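Local coordinates for protein Pcdhgc3 (PDB 4ZI8) that probably mediates calcium-dependent cell adhesion and may help set up specific neuronal connections, seen here as its three N-terminal extracellular cadherin repeats, at residues F35-V40 and M76-R81; P232-S237 and E322-K327; R252-L257 and C326-E331. One frame throughout, in Å; residues are numbered along the deposited sequence. Where two conformers were deposited one is given.

Contact 1: residues F35-V40 and M76-R81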
# COMPACT_ATOMS: atom_id res chain seq x y z
N PHE B 35 16.76 -44.92 31.67
CA PHE B 35 15.61 -45.53 31.02
C PHE B 35 16.02 -46.77 30.24
O PHE B 35 16.88 -46.68 29.35
CB PHE B 35 14.94 -44.52 30.08
CG PHE B 35 13.72 -45.05 29.39
CD1 PHE B 35 13.82 -45.69 28.16
CD2 PHE B 35 12.45 -44.85 29.94
CE1 PHE B 35 12.68 -46.14 27.50
CE2 PHE B 35 11.31 -45.29 29.29
CZ PHE B 35 11.42 -45.94 28.08
N PRO B 36 15.38 -47.91 30.54
CA PRO B 36 15.73 -49.20 29.93
C PRO B 36 15.23 -49.31 28.49
O PRO B 36 14.04 -49.14 28.20
CB PRO B 36 15.07 -50.23 30.87
CG PRO B 36 13.97 -49.52 31.52
CD PRO B 36 14.31 -48.04 31.54
N VAL B 37 16.15 -49.60 27.59
CA VAL B 37 15.88 -49.64 26.17
C VAL B 37 15.67 -51.09 25.70
O VAL B 37 14.77 -51.40 24.93
CB VAL B 37 17.03 -48.94 25.41
CG1 VAL B 37 16.81 -48.97 23.94
CG2 VAL B 37 17.17 -47.52 25.89
N GLY B 38 16.51 -52.00 26.17
CA GLY B 38 16.35 -53.40 25.80
C GLY B 38 17.48 -54.16 26.43
O GLY B 38 18.34 -53.55 27.06
N ASN B 39 17.47 -55.49 26.31
CA ASN B 39 18.59 -56.28 26.77
C ASN B 39 19.26 -56.88 25.56
O ASN B 39 18.68 -57.72 24.88
CB ASN B 39 18.15 -57.37 27.74
CG ASN B 39 19.31 -58.01 28.43
OD1 ASN B 39 20.12 -58.67 27.78
ND2 ASN B 39 19.43 -57.81 29.72
N VAL B 40 20.48 -56.45 25.27
CA VAL B 40 21.14 -56.88 24.05
C VAL B 40 21.72 -58.27 24.21
O VAL B 40 22.05 -58.90 23.24
CB VAL B 40 22.25 -55.90 23.62
CG1 VAL B 40 21.66 -54.48 23.54
CG2 VAL B 40 23.47 -55.96 24.57
N MET B 76 20.64 -52.45 28.11
CA MET B 76 21.02 -51.19 27.49
C MET B 76 20.08 -50.10 27.97
O MET B 76 18.87 -50.33 28.08
CB MET B 76 20.97 -51.27 25.97
CG MET B 76 21.45 -49.99 25.31
SD MET B 76 21.69 -50.14 23.54
CE MET B 76 20.03 -50.14 22.99
N PHE B 77 20.62 -48.93 28.29
CA PHE B 77 19.80 -47.87 28.86
C PHE B 77 20.21 -46.52 28.34
O PHE B 77 21.30 -46.37 27.79
CB PHE B 77 19.89 -47.88 30.38
CG PHE B 77 21.28 -47.81 30.91
CD1 PHE B 77 21.88 -46.58 31.14
CD2 PHE B 77 21.99 -48.97 31.20
CE1 PHE B 77 23.16 -46.49 31.62
CE2 PHE B 77 23.28 -48.89 31.69
CZ PHE B 77 23.87 -47.65 31.91
N VAL B 78 19.33 -45.54 28.52
CA VAL B 78 19.57 -44.17 28.05
C VAL B 78 20.64 -43.53 28.92
O VAL B 78 20.52 -43.53 30.13
CB VAL B 78 18.26 -43.34 28.07
CG1 VAL B 78 18.55 -41.85 27.85
CG2 VAL B 78 17.30 -43.89 27.01
N ASN B 79 21.69 -43.01 28.30
CA ASN B 79 22.80 -42.48 29.10
C ASN B 79 22.99 -40.96 28.93
O ASN B 79 23.72 -40.34 29.68
CB ASN B 79 24.09 -43.23 28.74
CG ASN B 79 25.30 -42.76 29.52
OD1 ASN B 79 25.33 -42.85 30.74
ND2 ASN B 79 26.30 -42.27 28.82
N ASP B 80 22.33 -40.36 27.96
CA ASP B 80 22.42 -38.91 27.76
C ASP B 80 21.11 -38.45 27.12
O ASP B 80 20.32 -39.28 26.63
CB ASP B 80 23.63 -38.57 26.88
CG ASP B 80 24.09 -37.11 27.00
OD1 ASP B 80 23.40 -36.26 27.61
OD2 ASP B 80 25.15 -36.80 26.43
N ARG B 81 20.89 -37.14 27.10
CA ARG B 81 19.66 -36.60 26.54
C ARG B 81 19.52 -36.93 25.07
O ARG B 81 20.44 -36.70 24.27
CB ARG B 81 19.59 -35.10 26.74
CG ARG B 81 18.43 -34.48 26.02
CD ARG B 81 18.19 -33.04 26.47
NE ARG B 81 16.99 -32.51 25.82
CZ ARG B 81 16.79 -31.23 25.53
NH1 ARG B 81 17.71 -30.33 25.84
NH2 ARG B 81 15.66 -30.86 24.94
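Val37 and Met76 meet through two torsions: CG1 of Val37 stands anti to its own backbone N (chi1 179°), and the Met76 chain, extended through its first two torsions, bends at chi3 (75°), which lays the methyl CE against Val37 CG1 at 3.6 Å. The other branch of the valine, CG2, runs beside the backbone N and crosses Val78 nearly at a right angle, with Val37 CG2 to Val78 CG2 at 3.8 Å. That same Val78 methyl also lies against CB of Phe35, whose ring then leads away. At the far end Val40 CG1 packs on CB of Met76.

The backbones are antiparallel, and the pairing slips by one residue between Pro36 and Gly38. This is a classic beta bulge: Val37 and Gly38 both face Met76, in the outer strand 36-39 of a three-stranded sheet of the first cadherin repeat. Met76 O accepts from Val37 N at 2.9 Å and, weakly, from Gly38 N at 3.5 Å. Beyond the bulge, Met76 N gives a nearly linear bond to Gly38 O (2.8 Å), the donor lying almost in line with the carbonyl. On the other side of it, Val78 N donates to Phe35 O at 2.8 Å, and CA of Phe77 adds a C-H...O contact to that oxygen.

With Val37 turned inward by the bulge, it reaches Tyr25 and Val113 of the opposing sheet, and Met76 packs on the same two residues. Just before Val40, Asn39 is the N-cap of helix 40-44, its OD1 accepting from Thr42 N.

Contact 2: residues P232-S237 and E322-K327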
# COMPACT_ATOMS: atom_id res chain seq x y z
N PRO B 232 -13.87 19.73 3.64
CA PRO B 232 -14.19 20.78 4.61
C PRO B 232 -15.68 21.05 4.61
O PRO B 232 -16.34 20.79 3.61
CB PRO B 232 -13.40 21.98 4.09
CG PRO B 232 -12.25 21.35 3.38
CD PRO B 232 -12.82 20.15 2.71
N ALA B 233 -16.20 21.55 5.72
CA ALA B 233 -17.61 21.92 5.81
C ALA B 233 -17.73 23.22 6.58
O ALA B 233 -17.30 23.28 7.73
CB ALA B 233 -18.42 20.82 6.48
N PHE B 234 -18.32 24.24 5.96
CA PHE B 234 -18.53 25.50 6.66
C PHE B 234 -19.54 25.37 7.79
O PHE B 234 -20.48 24.60 7.69
CB PHE B 234 -18.96 26.59 5.67
CG PHE B 234 -17.80 27.23 4.97
CD1 PHE B 234 -17.05 28.22 5.60
CD2 PHE B 234 -17.41 26.82 3.70
CE1 PHE B 234 -15.97 28.78 4.99
CE2 PHE B 234 -16.32 27.40 3.08
CZ PHE B 234 -15.60 28.37 3.72
N ASN B 235 -19.30 26.09 8.88
CA ASN B 235 -20.24 26.16 9.98
C ASN B 235 -21.58 26.68 9.54
O ASN B 235 -22.62 26.23 10.00
CB ASN B 235 -19.68 27.04 11.10
CG ASN B 235 -18.81 26.26 12.07
OD1 ASN B 235 -18.21 25.24 11.70
ND2 ASN B 235 -18.75 26.71 13.31
N GLN B 236 -21.55 27.64 8.62
CA GLN B 236 -22.76 28.15 8.02
C GLN B 236 -22.49 28.50 6.58
O GLN B 236 -21.36 28.80 6.20
CB GLN B 236 -23.30 29.35 8.80
CG GLN B 236 -22.30 30.40 9.12
CD GLN B 236 -22.87 31.48 10.01
OE1 GLN B 236 -22.79 31.38 11.23
NE2 GLN B 236 -23.46 32.50 9.40
N SER B 237 -23.54 28.41 5.77
CA SER B 237 -23.41 28.58 4.34
C SER B 237 -23.47 30.05 3.98
O SER B 237 -22.93 30.46 2.96
CB SER B 237 -24.51 27.82 3.61
OG SER B 237 -24.19 26.45 3.54
N GLU B 322 -11.64 18.45 -1.98
CA GLU B 322 -12.99 18.87 -2.37
C GLU B 322 -13.22 20.19 -1.67
O GLU B 322 -13.02 20.30 -0.47
CB GLU B 322 -14.06 17.82 -1.98
CG GLU B 322 -15.51 18.37 -2.06
CD GLU B 322 -16.62 17.30 -1.97
OE1 GLU B 322 -16.34 16.07 -2.06
OE2 GLU B 322 -17.79 17.69 -1.84
N GLY B 323 -13.61 21.22 -2.42
CA GLY B 323 -13.82 22.52 -1.81
C GLY B 323 -15.18 22.62 -1.16
O GLY B 323 -16.17 22.01 -1.61
N ALA B 324 -15.23 23.39 -0.08
CA ALA B 324 -16.51 23.77 0.49
C ALA B 324 -16.67 25.25 0.15
O ALA B 324 -15.68 25.93 -0.13
CB ALA B 324 -16.54 23.55 1.97
N HIS B 325 -17.90 25.74 0.15
CA HIS B 325 -18.16 27.12 -0.25
C HIS B 325 -19.12 27.77 0.69
O HIS B 325 -20.02 27.12 1.22
CB HIS B 325 -18.73 27.17 -1.66
CG HIS B 325 -17.96 26.35 -2.63
ND1 HIS B 325 -16.88 26.86 -3.31
CD2 HIS B 325 -18.07 25.04 -2.98
CE1 HIS B 325 -16.37 25.90 -4.08
NE2 HIS B 325 -17.08 24.79 -3.90
N CYS B 326 -18.92 29.07 0.91
CA CYS B 326 -19.91 29.84 1.61
C CYS B 326 -20.03 31.20 0.93
O CYS B 326 -19.25 31.54 0.02
CB CYS B 326 -19.56 30.00 3.09
SG CYS B 326 -18.19 31.10 3.36
N LYS B 327 -21.03 31.94 1.36
CA LYS B 327 -21.30 33.25 0.78
C LYS B 327 -21.36 34.29 1.88
O LYS B 327 -21.98 34.06 2.92
CB LYS B 327 -22.61 33.21 -0.01
CG LYS B 327 -22.97 34.50 -0.69
CD LYS B 327 -24.19 34.29 -1.57
CE LYS B 327 -24.92 33.04 -1.18
NZ LYS B 327 -26.34 33.05 -1.64
O HOH W 1 -21.50 25.58 2.59
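Cys326 lies over one face of the Phe234 ring, its SG 3.8 Å from the ring centroid and 17° off the normal, a sulfur-aromatic contact. Its CB also lies over that face, making a CH-pi contact. The sulfur sits between the cysteine's own backbone N and carbonyl carbon (chi1 72°), a rotamer that swings it over the CE1 side of the ring. At the ring edge, Phe234 CE2 meets Ala324 O at 3.6 Å, while CD2 rests near Ala324 CB. That methyl also touches Pro232, with Ala324 CB to Pro232 O at 3.2 Å.

The ring thus bridges the two sheets of the third cadherin repeat's beta sandwich, since strand 233-234 belongs to one and strand 324-333 to the other. With the ring cut back to an alanine here, the Cys326 sulfur is likely to lose its aromatic partner and a gap to open beside Ala324.

Lys327 N donates to Ser237 O at 2.9 Å, where the chain crosses over to strand 238-244. Close by, a water joins Ser237 OG to His325 O. Farther out, Val256 and Ala258 also pack on Phe234; Pro232 touches the calcium ligands Asp260 and Asp316, and His325 NE2 hydrogen-bonds Asp179 of the second subunit.

Contact 3: residues R252-L257 and C326-E331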
# COMPACT_ATOMS: atom_id res chain seq x y z
N ARG B 252 -12.73 44.78 10.00
CA ARG B 252 -13.18 43.39 10.00
C ARG B 252 -14.61 43.32 9.48
O ARG B 252 -15.49 44.03 9.98
CB ARG B 252 -13.09 42.80 11.40
CG ARG B 252 -13.89 41.53 11.61
CD ARG B 252 -13.48 40.89 12.92
NE ARG B 252 -14.26 39.69 13.22
CZ ARG B 252 -13.89 38.77 14.09
NH1 ARG B 252 -12.74 38.90 14.74
NH2 ARG B 252 -14.66 37.72 14.31
N VAL B 253 -14.83 42.49 8.46
CA VAL B 253 -16.16 42.32 7.88
C VAL B 253 -16.83 41.07 8.42
O VAL B 253 -17.97 41.09 8.88
CB VAL B 253 -16.08 42.24 6.35
CG1 VAL B 253 -17.46 41.99 5.76
CG2 VAL B 253 -15.51 43.49 5.80
N ALA B 254 -16.12 39.96 8.39
CA ALA B 254 -16.68 38.69 8.82
C ALA B 254 -15.53 37.73 9.08
O ALA B 254 -14.42 37.95 8.59
CB ALA B 254 -17.63 38.12 7.75
N GLN B 255 -15.78 36.70 9.89
CA GLN B 255 -14.87 35.56 9.92
C GLN B 255 -15.61 34.27 9.56
O GLN B 255 -16.56 33.88 10.24
CB GLN B 255 -14.19 35.42 11.28
CG GLN B 255 -13.17 34.30 11.34
CD GLN B 255 -12.41 34.26 12.65
OE1 GLN B 255 -12.92 34.70 13.68
NE2 GLN B 255 -11.19 33.75 12.61
N VAL B 256 -15.20 33.61 8.48
CA VAL B 256 -15.85 32.37 8.10
C VAL B 256 -15.08 31.19 8.70
O VAL B 256 -13.89 31.29 9.00
CB VAL B 256 -15.95 32.24 6.58
CG1 VAL B 256 -16.66 33.50 5.99
CG2 VAL B 256 -14.56 32.08 5.96
N LEU B 257 -15.77 30.08 8.91
CA LEU B 257 -15.14 28.95 9.57
C LEU B 257 -15.62 27.64 8.97
O LEU B 257 -16.82 27.35 8.97
CB LEU B 257 -15.42 28.98 11.07
CG LEU B 257 -14.96 27.72 11.84
CD1 LEU B 257 -13.44 27.60 11.81
CD2 LEU B 257 -15.50 27.67 13.26
N CYS B 326 -18.92 29.07 0.91
CA CYS B 326 -19.91 29.84 1.61
C CYS B 326 -20.03 31.20 0.93
O CYS B 326 -19.25 31.54 0.02
CB CYS B 326 -19.56 30.00 3.09
SG CYS B 326 -18.19 31.10 3.36
N LYS B 327 -21.03 31.94 1.36
CA LYS B 327 -21.30 33.25 0.78
C LYS B 327 -21.36 34.29 1.88
O LYS B 327 -21.98 34.06 2.92
CB LYS B 327 -22.61 33.21 -0.01
CG LYS B 327 -22.97 34.50 -0.69
CD LYS B 327 -24.19 34.29 -1.57
CE LYS B 327 -24.92 33.04 -1.18
NZ LYS B 327 -26.34 33.05 -1.64
N VAL B 328 -20.72 35.43 1.66
CA VAL B 328 -20.82 36.54 2.58
C VAL B 328 -21.57 37.67 1.87
O VAL B 328 -21.16 38.10 0.80
CB VAL B 328 -19.45 37.05 3.01
CG1 VAL B 328 -19.61 38.07 4.13
CG2 VAL B 328 -18.59 35.88 3.44
N LEU B 329 -22.68 38.11 2.45
CA LEU B 329 -23.43 39.25 1.95
C LEU B 329 -23.00 40.47 2.72
O LEU B 329 -23.27 40.57 3.91
CB LEU B 329 -24.93 39.03 2.11
CG LEU B 329 -25.50 37.90 1.25
CD1 LEU B 329 -26.98 37.66 1.56
CD2 LEU B 329 -25.32 38.28 -0.20
N VAL B 330 -22.31 41.39 2.05
CA VAL B 330 -21.86 42.63 2.70
C VAL B 330 -22.76 43.78 2.26
O VAL B 330 -22.72 44.22 1.10
CB VAL B 330 -20.40 42.98 2.35
CG1 VAL B 330 -19.98 44.29 3.03
CG2 VAL B 330 -19.48 41.85 2.76
N GLU B 331 -23.59 44.23 3.19
CA GLU B 331 -24.47 45.37 2.98
C GLU B 331 -23.74 46.65 3.34
O GLU B 331 -23.24 46.79 4.46
CB GLU B 331 -25.75 45.24 3.80
CG GLU B 331 -26.68 46.45 3.64
CD GLU B 331 -27.90 46.40 4.55
OE1 GLU B 331 -28.12 45.34 5.18
OE2 GLU B 331 -28.62 47.42 4.63
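The hydrophobic core of the third cadherin repeat, a beta sandwich, is closed here by two strands from facing sheets: 252-255 in one and 326-331 in the other. They run nearly antiparallel, 171° apart end to end, and are held to each other through side chains alone, with CA atoms of Val253 and Val330 7.7 Å apart.

At one end Val256 brings a single branch to two partners. Its CG1, anti to the carbonyl carbon and beside the backbone N (chi1 -55°), reaches the SG of Cys326 at 3.9 Å and the CG2 of Val328 at 4.0 Å, the two valine side chains crossing at a slant. Val328 spreads its methyls along the opposite strand, for Val328 CG1 meets Ala254 CB at 4.1 Å.

Val253 and Ala254 can both point into the core because the strand is bulged there: both residues face Leu294 of strand 293-296, a classic beta bulge, and bond to it through the backbone. Leu294 also packs against Val253 and Val328. Other neighbours enclose the valines further, Tyr239 and Phe234 at Val256, Ala241 at Val253 and Ile310 at Val330. The last pair of the row meets tip to tip, with Val253 CG1 against Val330 CG2 at 3.6 Å.

From the N terminus, contact 1 comes first: it closes a 35-residue loop within the first cadherin repeat, pairing two neighbouring strands of a single sheet. The chain then runs through the whole second repeat before contact 2 opens at 232-237, in series with contact 1 and about 62 Å away at the nearest atoms. Contacts 2 and 3 both end on strand 324-333 and share Cys326 and Lys327. Residues 252-257 fall within the loop of contact 2, but their partner 326-331 runs past its end, so the two loops cross. Together these two contacts tie neighbouring strands 233-234 and 252-259 of one sheet to the facing sheet of the third repeat.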